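Local coordinates for protein WYL1 (Ruminococcus sp., PDB 6OAW) that acts as an accessory protein of the Type VI-D CRISPR-Cas system, where it has a modulatory role, and carries a WYL domain, at residues B[80-85]-B[191-196]; B[205-210]-B[223-228]; B[211-216]-B[256-261]. One frame throughout, in Å; residues are numbered along the deposited sequence.

How the contacts relate
WYL1 offers a worked example of how a hairpin packs against a helix and carries a folded connecting loop. Contact 2 pairs the two strands of a hairpin, 205-210 with 223-228. Contact 1 holds an irregular loop on helix 186-199, which a short loop joins to the hairpin's first strand, and the two contacts, with centres about 12 Å apart, touch where V195 CG2 meets I207 CG2 at 3.3 Å. Contact 3 joins the hairpin's connecting loop to the end of strand 253-258; its centre is about 13 Å from that of contact 2, and L223 CD2 packs on Y257 CE1 at 3.8 Å. Contacts 1 and 3 do not touch, their nearest atoms being about 5 Å apart.

Contact 1 (B[80-85]-B[191-196]); sequences KYIGIP and KINEVI
One amide nitrogen of N193 ties loop 80-85 to helix 186-199 by gripping two backbone carbonyls at once. N193 ND2 gives a nearly straight bond (170°) to K80 O at 3.1 Å; this acceptor lies in the amide plane, although the nitrogen sits well above the plane of the K80 carbonyl. The second bond, from N193 ND2 to I82 O at 2.9 Å, is more bent but meets that carbonyl in its own plane, on a lone pair. With both acceptors on the same nitrogen, the rotation of the buried amide is largely fixed. CG of N193 lies anti to its carbonyl carbon (chi1 -76°), which carries the amide out from the helix to the loop. Beside the amide, I82 CB rests 4.0 Å from N193 ND2.

Next to this grip, the extended K80 chain runs alongside E194, and K80 NZ makes a long salt bridge to E194 OE1 at 3.7 Å. That oxygen also accepts a hydrogen bond from Y79 OH, so the lysine is not its main tether. Further out, a type II turn from Y81 to I84, closed by I84 N to Y81 O at 3.0 Å, sets the bend of the loop, with G83 at positive phi. I84 then packs on A186 and I189 of the same helix and on L183 of helix 177-184, while I192 and V195 lean on P225 of strand 219-230.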
loop_
_atom_site.group_PDB
_atom_site.type_symbol
_atom_site.label_atom_id
_atom_site.label_comp_id
_atom_site.label_asym_id
_atom_site.label_seq_id
_atom_site.Cartn_x
_atom_site.Cartn_y
_atom_site.Cartn_z
ATOM N N LYS B 80 -1.871 -26.665 4.029
ATOM C CA LYS B 80 -2.437 -26.490 2.667
ATOM C C LYS B 80 -2.603 -25.004 2.354
ATOM O O LYS B 80 -2.655 -24.677 1.167
ATOM C CB LYS B 80 -3.772 -27.228 2.519
ATOM C CG LYS B 80 -3.638 -28.740 2.484
ATOM C CD LYS B 80 -4.901 -29.482 2.091
ATOM C CE LYS B 80 -4.819 -30.966 2.392
ATOM N NZ LYS B 80 -5.663 -31.742 1.453
ATOM N N TYR B 81 -2.677 -24.151 3.371
ATOM C CA TYR B 81 -3.146 -22.749 3.242
ATOM C C TYR B 81 -2.035 -21.786 3.654
ATOM O O TYR B 81 -2.318 -20.614 3.842
ATOM C CB TYR B 81 -4.450 -22.570 4.034
ATOM C CG TYR B 81 -5.462 -23.622 3.669
ATOM C CD1 TYR B 81 -6.033 -23.627 2.418
ATOM C CD2 TYR B 81 -5.769 -24.663 4.527
ATOM C CE1 TYR B 81 -6.909 -24.623 2.034
ATOM C CE2 TYR B 81 -6.660 -25.660 4.166
ATOM C CZ TYR B 81 -7.234 -25.633 2.916
ATOM O OH TYR B 81 -8.093 -26.609 2.526
ATOM N N ILE B 82 -0.810 -22.273 3.796
ATOM C CA ILE B 82 0.361 -21.407 4.089
ATOM C C ILE B 82 0.417 -20.333 2.995
ATOM O O ILE B 82 0.425 -20.673 1.804
ATOM C CB ILE B 82 1.651 -22.257 4.171
ATOM C CG1 ILE B 82 1.695 -23.070 5.476
ATOM C CG2 ILE B 82 2.908 -21.398 3.960
ATOM C CD1 ILE B 82 2.774 -24.163 5.488
ATOM N N GLY B 83 0.431 -19.071 3.396
ATOM C CA GLY B 83 0.558 -17.925 2.484
ATOM C C GLY B 83 -0.796 -17.420 1.990
ATOM O O GLY B 83 -0.790 -16.368 1.360
ATOM N N ILE B 84 -1.921 -18.113 2.219
ATOM C CA ILE B 84 -3.252 -17.568 1.816
ATOM C C ILE B 84 -3.637 -16.493 2.835
ATOM O O ILE B 84 -3.665 -16.747 4.024
ATOM C CB ILE B 84 -4.341 -18.644 1.672
ATOM C CG1 ILE B 84 -3.940 -19.779 0.732
ATOM C CG2 ILE B 84 -5.635 -18.005 1.208
ATOM C CD1 ILE B 84 -3.625 -19.325 -0.655
ATOM N N PRO B 85 -3.840 -15.221 2.422
ATOM C CA PRO B 85 -4.137 -14.156 3.378
ATOM C C PRO B 85 -5.384 -14.434 4.230
ATOM O O PRO B 85 -6.340 -15.011 3.718
ATOM C CB PRO B 85 -4.334 -12.914 2.505
ATOM C CG PRO B 85 -3.585 -13.223 1.235
ATOM C CD PRO B 85 -3.675 -14.722 1.041
ATOM N N LYS B 191 -2.094 -26.593 -4.047
ATOM C CA LYS B 191 -1.495 -27.809 -4.661
ATOM C C LYS B 191 0.016 -27.764 -4.416
ATOM O O LYS B 191 0.578 -28.787 -4.022
ATOM C CB LYS B 191 -1.888 -27.933 -6.133
ATOM C CG LYS B 191 -3.355 -28.270 -6.336
ATOM C CD LYS B 191 -3.869 -28.084 -7.743
ATOM C CE LYS B 191 -5.210 -28.762 -7.972
ATOM N N ILE B 192 0.639 -26.602 -4.572
ATOM C CA ILE B 192 2.088 -26.440 -4.280
ATOM C C ILE B 192 2.355 -26.772 -2.799
ATOM O O ILE B 192 3.323 -27.518 -2.530
ATOM C CB ILE B 192 2.572 -25.040 -4.685
ATOM C CG1 ILE B 192 2.546 -24.872 -6.201
ATOM C CG2 ILE B 192 3.951 -24.788 -4.122
ATOM C CD1 ILE B 192 2.689 -23.441 -6.672
ATOM N N ASN B 193 1.533 -26.274 -1.873
ATOM C CA ASN B 193 1.739 -26.478 -0.415
ATOM C C ASN B 193 1.645 -27.971 -0.095
ATOM O O ASN B 193 2.455 -28.438 0.751
ATOM C CB ASN B 193 0.752 -25.698 0.449
ATOM C CG ASN B 193 1.098 -24.233 0.530
ATOM O OD1 ASN B 193 2.265 -23.892 0.418
ATOM N ND2 ASN B 193 0.102 -23.373 0.692
ATOM N N GLU B 194 0.724 -28.687 -0.749
ATOM C CA GLU B 194 0.544 -30.144 -0.536
ATOM C C GLU B 194 1.867 -30.833 -0.893
ATOM O O GLU B 194 2.325 -31.642 -0.076
ATOM C CB GLU B 194 -0.674 -30.692 -1.292
ATOM C CG GLU B 194 -0.753 -32.221 -1.313
ATOM C CD GLU B 194 -1.132 -32.962 -0.024
ATOM O OE1 GLU B 194 -2.093 -32.533 0.667
ATOM O OE2 GLU B 194 -0.486 -34.008 0.282
ATOM N N VAL B 195 2.474 -30.476 -2.027
ATOM C CA VAL B 195 3.692 -31.135 -2.579
ATOM C C VAL B 195 4.886 -30.790 -1.689
ATOM O O VAL B 195 5.732 -31.681 -1.468
ATOM C CB VAL B 195 3.941 -30.718 -4.044
ATOM C CG1 VAL B 195 5.327 -31.114 -4.541
ATOM C CG2 VAL B 195 2.869 -31.285 -4.965
ATOM N N ILE B 196 4.973 -29.540 -1.216
ATOM C CA ILE B 196 6.106 -29.106 -0.349
ATOM C C ILE B 196 6.105 -29.972 0.921
ATOM O O ILE B 196 7.204 -30.415 1.330
ATOM C CB ILE B 196 6.049 -27.598 -0.046
ATOM C CG1 ILE B 196 6.421 -26.785 -1.291
ATOM C CG2 ILE B 196 6.928 -27.247 1.153
ATOM C CD1 ILE B 196 6.407 -25.282 -1.089
#

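Contact 2 (B[205-210]-B[223-228]); sequences SFIYAY and LIPYRI
L223 N donates to I207 O at 2.7 Å in an almost straight bond (178°), the shorter of two that join these strands. Its companion, I207 N to L223 O at 2.9 Å, closes the ring of an antiparallel hydrogen-bonded pair. The I207 and L223 side chains leave the pair on the same face of the sheet and meet at an oblique angle, I207 CG1 lying 4.1 Å from L223 CB. CG1 of I207 stands between its backbone N and carbonyl carbon (chi1 66°), which turns the chain toward P225.

These are the two strands of a beta hairpin, yet the short segments run at 113° to each other: the second strand turns away after I224, and further on Y226 and R227 both face V240 in a classic beta bulge. Along strand 205-211, A209 CB touches the CD1 branch of L223 at 3.7 Å. F206 CB comes 4.0 Å from I224 CG1, but the phenyl ring leads away and forms a cation-pi pair with R222. L271 packs against F206, and L223 also packs on L239 and C241 of strand 237-243.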
loop_
_atom_site.group_PDB
_atom_site.type_symbol
_atom_site.label_atom_id
_atom_site.label_comp_id
_atom_site.label_asym_id
_atom_site.label_seq_id
_atom_site.Cartn_x
_atom_site.Cartn_y
_atom_site.Cartn_z
ATOM N N SER B 205 9.623 -36.360 -5.054
ATOM C CA SER B 205 8.573 -36.241 -6.099
ATOM C C SER B 205 8.636 -34.896 -6.834
ATOM O O SER B 205 9.132 -33.899 -6.275
ATOM C CB SER B 205 7.211 -36.472 -5.502
ATOM O OG SER B 205 7.204 -37.624 -4.673
ATOM N N PHE B 206 8.123 -34.887 -8.062
ATOM C CA PHE B 206 7.889 -33.690 -8.901
ATOM C C PHE B 206 6.392 -33.623 -9.193
ATOM O O PHE B 206 5.724 -34.663 -9.028
ATOM C CB PHE B 206 8.706 -33.764 -10.196
ATOM C CG PHE B 206 8.242 -34.807 -11.188
ATOM C CD1 PHE B 206 8.710 -36.111 -11.132
ATOM C CD2 PHE B 206 7.354 -34.468 -12.198
ATOM C CE1 PHE B 206 8.284 -37.055 -12.053
ATOM C CE2 PHE B 206 6.914 -35.409 -13.112
ATOM C CZ PHE B 206 7.387 -36.701 -13.038
ATOM N N ILE B 207 5.897 -32.445 -9.589
ATOM C CA ILE B 207 4.581 -32.277 -10.277
ATOM C C ILE B 207 4.824 -31.809 -11.717
ATOM O O ILE B 207 5.806 -31.051 -11.972
ATOM C CB ILE B 207 3.639 -31.299 -9.545
ATOM C CG1 ILE B 207 4.182 -29.866 -9.547
ATOM C CG2 ILE B 207 3.327 -31.804 -8.149
ATOM C CD1 ILE B 207 3.340 -28.881 -8.779
ATOM N N TYR B 208 3.939 -32.233 -12.618
ATOM C CA TYR B 208 3.786 -31.663 -13.971
ATOM C C TYR B 208 3.027 -30.357 -13.785
ATOM O O TYR B 208 2.172 -30.289 -12.869
ATOM C CB TYR B 208 3.048 -32.632 -14.897
ATOM C CG TYR B 208 3.835 -33.818 -15.415
ATOM C CD1 TYR B 208 4.800 -33.663 -16.405
ATOM C CD2 TYR B 208 3.598 -35.106 -14.954
ATOM C CE1 TYR B 208 5.517 -34.743 -16.908
ATOM C CE2 TYR B 208 4.308 -36.196 -15.445
ATOM C CZ TYR B 208 5.269 -36.019 -16.428
ATOM O OH TYR B 208 5.960 -37.102 -16.910
ATOM N N ALA B 209 3.347 -29.335 -14.577
ATOM C CA ALA B 209 2.572 -28.072 -14.613
ATOM C C ALA B 209 2.667 -27.435 -15.996
ATOM O O ALA B 209 3.606 -27.736 -16.736
ATOM C CB ALA B 209 3.059 -27.133 -13.547
ATOM N N TYR B 210 1.692 -26.595 -16.323
ATOM C CA TYR B 210 1.658 -25.838 -17.594
ATOM C C TYR B 210 2.183 -24.437 -17.286
ATOM O O TYR B 210 1.771 -23.868 -16.285
ATOM C CB TYR B 210 0.258 -25.926 -18.209
ATOM C CG TYR B 210 -0.059 -27.259 -18.848
ATOM C CD1 TYR B 210 -0.256 -28.402 -18.082
ATOM C CD2 TYR B 210 -0.137 -27.390 -20.225
ATOM C CE1 TYR B 210 -0.550 -29.625 -18.663
ATOM C CE2 TYR B 210 -0.420 -28.609 -20.823
ATOM C CZ TYR B 210 -0.617 -29.731 -20.041
ATOM O OH TYR B 210 -0.894 -30.920 -20.653
ATOM N N LEU B 223 8.103 -29.677 -12.265
ATOM C CA LEU B 223 8.561 -28.790 -11.171
ATOM C C LEU B 223 8.819 -29.620 -9.925
ATOM O O LEU B 223 8.000 -30.487 -9.616
ATOM C CB LEU B 223 7.481 -27.765 -10.849
ATOM C CG LEU B 223 7.061 -26.855 -11.996
ATOM C CD1 LEU B 223 5.930 -25.956 -11.536
ATOM C CD2 LEU B 223 8.236 -26.030 -12.497
ATOM N N ILE B 224 9.901 -29.301 -9.219
ATOM C CA ILE B 224 10.152 -29.718 -7.812
ATOM C C ILE B 224 10.057 -28.449 -6.977
ATOM O O ILE B 224 11.012 -27.678 -6.931
ATOM C CB ILE B 224 11.510 -30.431 -7.657
ATOM C CG1 ILE B 224 11.691 -31.564 -8.676
ATOM C CG2 ILE B 224 11.652 -30.934 -6.221
ATOM C CD1 ILE B 224 13.080 -32.158 -8.705
ATOM N N PRO B 225 8.884 -28.142 -6.383
ATOM C CA PRO B 225 8.688 -26.892 -5.655
ATOM C C PRO B 225 9.664 -26.755 -4.485
ATOM O O PRO B 225 9.967 -27.753 -3.878
ATOM C CB PRO B 225 7.260 -27.001 -5.099
ATOM C CG PRO B 225 6.588 -28.002 -6.011
ATOM C CD PRO B 225 7.681 -28.989 -6.364
ATOM N N TYR B 226 10.111 -25.539 -4.189
ATOM C CA TYR B 226 10.946 -25.242 -2.999
ATOM C C TYR B 226 10.193 -24.296 -2.052
ATOM O O TYR B 226 9.911 -24.661 -0.919
ATOM C CB TYR B 226 12.311 -24.692 -3.413
ATOM C CG TYR B 226 13.235 -24.580 -2.235
ATOM C CD1 TYR B 226 13.992 -25.653 -1.796
ATOM C CD2 TYR B 226 13.261 -23.414 -1.497
ATOM C CE1 TYR B 226 14.789 -25.553 -0.666
ATOM C CE2 TYR B 226 14.061 -23.288 -0.377
ATOM C CZ TYR B 226 14.815 -24.366 0.044
ATOM O OH TYR B 226 15.602 -24.208 1.131
ATOM N N ARG B 227 9.863 -23.095 -2.509
ATOM C CA ARG B 227 9.116 -22.126 -1.667
ATOM C C ARG B 227 8.480 -21.074 -2.569
ATOM O O ARG B 227 9.099 -20.723 -3.600
ATOM C CB ARG B 227 10.041 -21.484 -0.631
ATOM C CG ARG B 227 9.303 -20.730 0.471
ATOM C CD ARG B 227 10.235 -19.878 1.333
ATOM N NE ARG B 227 11.218 -20.699 2.034
ATOM C CZ ARG B 227 12.411 -20.277 2.476
ATOM N NH1 ARG B 227 12.802 -19.021 2.316
ATOM N NH2 ARG B 227 13.213 -21.130 3.078
ATOM N N ILE B 228 7.293 -20.618 -2.195
ATOM C CA ILE B 228 6.602 -19.452 -2.820
ATOM C C ILE B 228 7.114 -18.196 -2.104
ATOM O O ILE B 228 7.155 -18.209 -0.872
ATOM C CB ILE B 228 5.073 -19.603 -2.735
ATOM C CG1 ILE B 228 4.596 -20.863 -3.451
ATOM C CG2 ILE B 228 4.366 -18.368 -3.278
ATOM C CD1 ILE B 228 3.081 -21.008 -3.439
#

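Contact 3 (B[211-216]-B[256-261]); sequences SNMYSR and SYRISR
The backbones meet at one bond, N212 N to R261 O at 3.2 Å, while S211 CA brings a C-H to the same oxygen. R261 returns the grip: its chain, bent at chi2 and chi3, brings the guanidinium side-on to N212 O, with NE and NH2 each 2.9 Å from that one oxygen and the oxygen near the guanidinium plane. With R261 cut back to an alanine, the N212 carbonyl would lose both side-chain donors and the loop is likely to shift more easily. S211 OG accepts from M213 N at 3.0 Å, forming an ST turn that starts the loop as it leaves strand 205-211 within the hairpin. The loop lies against the end of strand 253-258, another strand of the same antiparallel sheet.

M213, a selenomethionine, puts its CB 3.4 Å from Y257 CD2; bent at chi2 (68°), the chain then carries SE to R258, crossing that side chain at about a right angle with SE 3.9 Å from R258 CG. Y214 directs its edge at the face of Y257 in an offset edge-to-face pair, planes at 67° and centroids 5.4 Å apart. Both tyrosine hydroxyls are held from outside, Y214 OH by D255 and S304, Y257 OH by E245 and S243.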
loop_
_atom_site.group_PDB
_atom_site.type_symbol
_atom_site.label_atom_id
_atom_site.label_comp_id
_atom_site.label_asym_id
_atom_site.label_seq_id
_atom_site.Cartn_x
_atom_site.Cartn_y
_atom_site.Cartn_z
ATOM N N SER B 211 3.112 -23.950 -18.107
ATOM C CA SER B 211 3.822 -22.660 -17.965
ATOM C C SER B 211 3.745 -21.868 -19.266
ATOM O O SER B 211 4.095 -22.422 -20.315
ATOM C CB SER B 211 5.259 -22.871 -17.591
ATOM O OG SER B 211 5.951 -21.630 -17.557
ATOM N N ASN B 212 3.366 -20.602 -19.184
ATOM C CA ASN B 212 3.644 -19.608 -20.258
ATOM C C ASN B 212 4.546 -18.539 -19.635
ATOM O O ASN B 212 4.544 -17.383 -20.085
ATOM C CB ASN B 212 2.358 -19.074 -20.902
ATOM C CG ASN B 212 1.428 -18.388 -19.928
ATOM O OD1 ASN B 212 1.703 -18.319 -18.736
ATOM N ND2 ASN B 212 0.322 -17.872 -20.434
HETATM N N MSE B 213 5.300 -18.923 -18.606
HETATM C CA MSE B 213 6.325 -18.047 -17.970
HETATM C C MSE B 213 7.448 -17.724 -18.970
HETATM O O MSE B 213 7.869 -16.554 -19.001
HETATM C CB MSE B 213 6.895 -18.741 -16.740
HETATM C CG MSE B 213 8.080 -18.044 -16.123
HETATM SE SE MSE B 213 7.469 -16.357 -15.343
HETATM C CE MSE B 213 9.098 -15.476 -14.666
ATOM N N TYR B 214 7.943 -18.730 -19.716
ATOM C CA TYR B 214 9.113 -18.612 -20.633
ATOM C C TYR B 214 8.702 -18.941 -22.080
ATOM O O TYR B 214 9.599 -19.174 -22.908
ATOM C CB TYR B 214 10.271 -19.507 -20.142
ATOM C CG TYR B 214 10.841 -19.081 -18.810
ATOM C CD1 TYR B 214 11.315 -17.785 -18.630
ATOM C CD2 TYR B 214 10.859 -19.937 -17.710
ATOM C CE1 TYR B 214 11.807 -17.352 -17.410
ATOM C CE2 TYR B 214 11.354 -19.521 -16.477
ATOM C CZ TYR B 214 11.842 -18.227 -16.338
ATOM O OH TYR B 214 12.312 -17.754 -15.151
ATOM N N SER B 215 7.395 -18.953 -22.373
ATOM C CA SER B 215 6.833 -19.295 -23.708
ATOM C C SER B 215 5.497 -18.569 -23.926
ATOM O O SER B 215 4.817 -18.276 -22.924
ATOM C CB SER B 215 6.695 -20.790 -23.860
ATOM O OG SER B 215 6.228 -21.390 -22.664
ATOM N N ARG B 216 5.161 -18.258 -25.190
ATOM C CA ARG B 216 3.854 -17.656 -25.589
ATOM C C ARG B 216 2.774 -18.734 -25.450
ATOM O O ARG B 216 1.749 -18.409 -24.842
ATOM C CB ARG B 216 3.864 -17.081 -27.014
ATOM C CG ARG B 216 2.638 -16.237 -27.355
ATOM N N SER B 256 12.644 -19.647 -11.048
ATOM C CA SER B 256 11.574 -18.860 -10.399
ATOM C C SER B 256 10.451 -18.561 -11.398
ATOM O O SER B 256 10.688 -17.751 -12.351
ATOM C CB SER B 256 12.192 -17.611 -9.798
ATOM O OG SER B 256 11.217 -16.790 -9.163
ATOM N N TYR B 257 9.260 -19.138 -11.166
ATOM C CA TYR B 257 8.040 -18.963 -11.983
ATOM C C TYR B 257 7.032 -18.056 -11.265
ATOM O O TYR B 257 6.650 -18.365 -10.128
ATOM C CB TYR B 257 7.378 -20.315 -12.267
ATOM C CG TYR B 257 8.145 -21.199 -13.198
ATOM C CD1 TYR B 257 9.192 -21.978 -12.744
ATOM C CD2 TYR B 257 7.886 -21.183 -14.561
ATOM C CE1 TYR B 257 9.918 -22.785 -13.612
ATOM C CE2 TYR B 257 8.604 -21.971 -15.442
ATOM C CZ TYR B 257 9.620 -22.771 -14.963
ATOM O OH TYR B 257 10.333 -23.516 -15.834
ATOM N N ARG B 258 6.551 -17.010 -11.932
ATOM C CA ARG B 258 5.344 -16.256 -11.475
ATOM C C ARG B 258 4.217 -17.270 -11.239
ATOM O O ARG B 258 3.940 -18.069 -12.164
ATOM C CB ARG B 258 4.910 -15.244 -12.542
ATOM C CG ARG B 258 5.847 -14.052 -12.695
ATOM C CD ARG B 258 5.443 -12.897 -11.804
ATOM N NE ARG B 258 4.058 -12.613 -12.134
ATOM C CZ ARG B 258 3.620 -11.715 -12.994
ATOM N NH1 ARG B 258 2.317 -11.623 -13.219
ATOM N NH2 ARG B 258 4.451 -10.870 -13.570
ATOM N N ILE B 259 3.582 -17.279 -10.071
ATOM C CA ILE B 259 2.481 -18.252 -9.843
ATOM C C ILE B 259 1.338 -17.968 -10.822
ATOM O O ILE B 259 0.583 -18.924 -11.139
ATOM C CB ILE B 259 1.995 -18.307 -8.386
ATOM C CG1 ILE B 259 1.186 -17.076 -7.993
ATOM C CG2 ILE B 259 3.151 -18.585 -7.432
ATOM C CD1 ILE B 259 0.619 -17.176 -6.597
ATOM N N SER B 260 1.227 -16.742 -11.326
ATOM C CA SER B 260 0.167 -16.354 -12.285
ATOM C C SER B 260 0.409 -16.972 -13.674
ATOM O O SER B 260 -0.528 -16.938 -14.466
ATOM C CB SER B 260 0.002 -14.854 -12.353
ATOM O OG SER B 260 1.192 -14.212 -12.797
ATOM N N ARG B 261 1.588 -17.540 -13.958
ATOM C CA ARG B 261 1.900 -18.141 -15.284
ATOM C C ARG B 261 1.985 -19.671 -15.185
ATOM O O ARG B 261 2.405 -20.291 -16.175
ATOM C CB ARG B 261 3.182 -17.529 -15.858
ATOM C CG ARG B 261 3.216 -16.011 -15.904
ATOM C CD ARG B 261 2.553 -15.421 -17.126
ATOM N NE ARG B 261 3.502 -15.404 -18.231
ATOM C CZ ARG B 261 4.399 -14.439 -18.506
ATOM N NH1 ARG B 261 4.485 -13.343 -17.765
ATOM N NH2 ARG B 261 5.212 -14.581 -19.543
#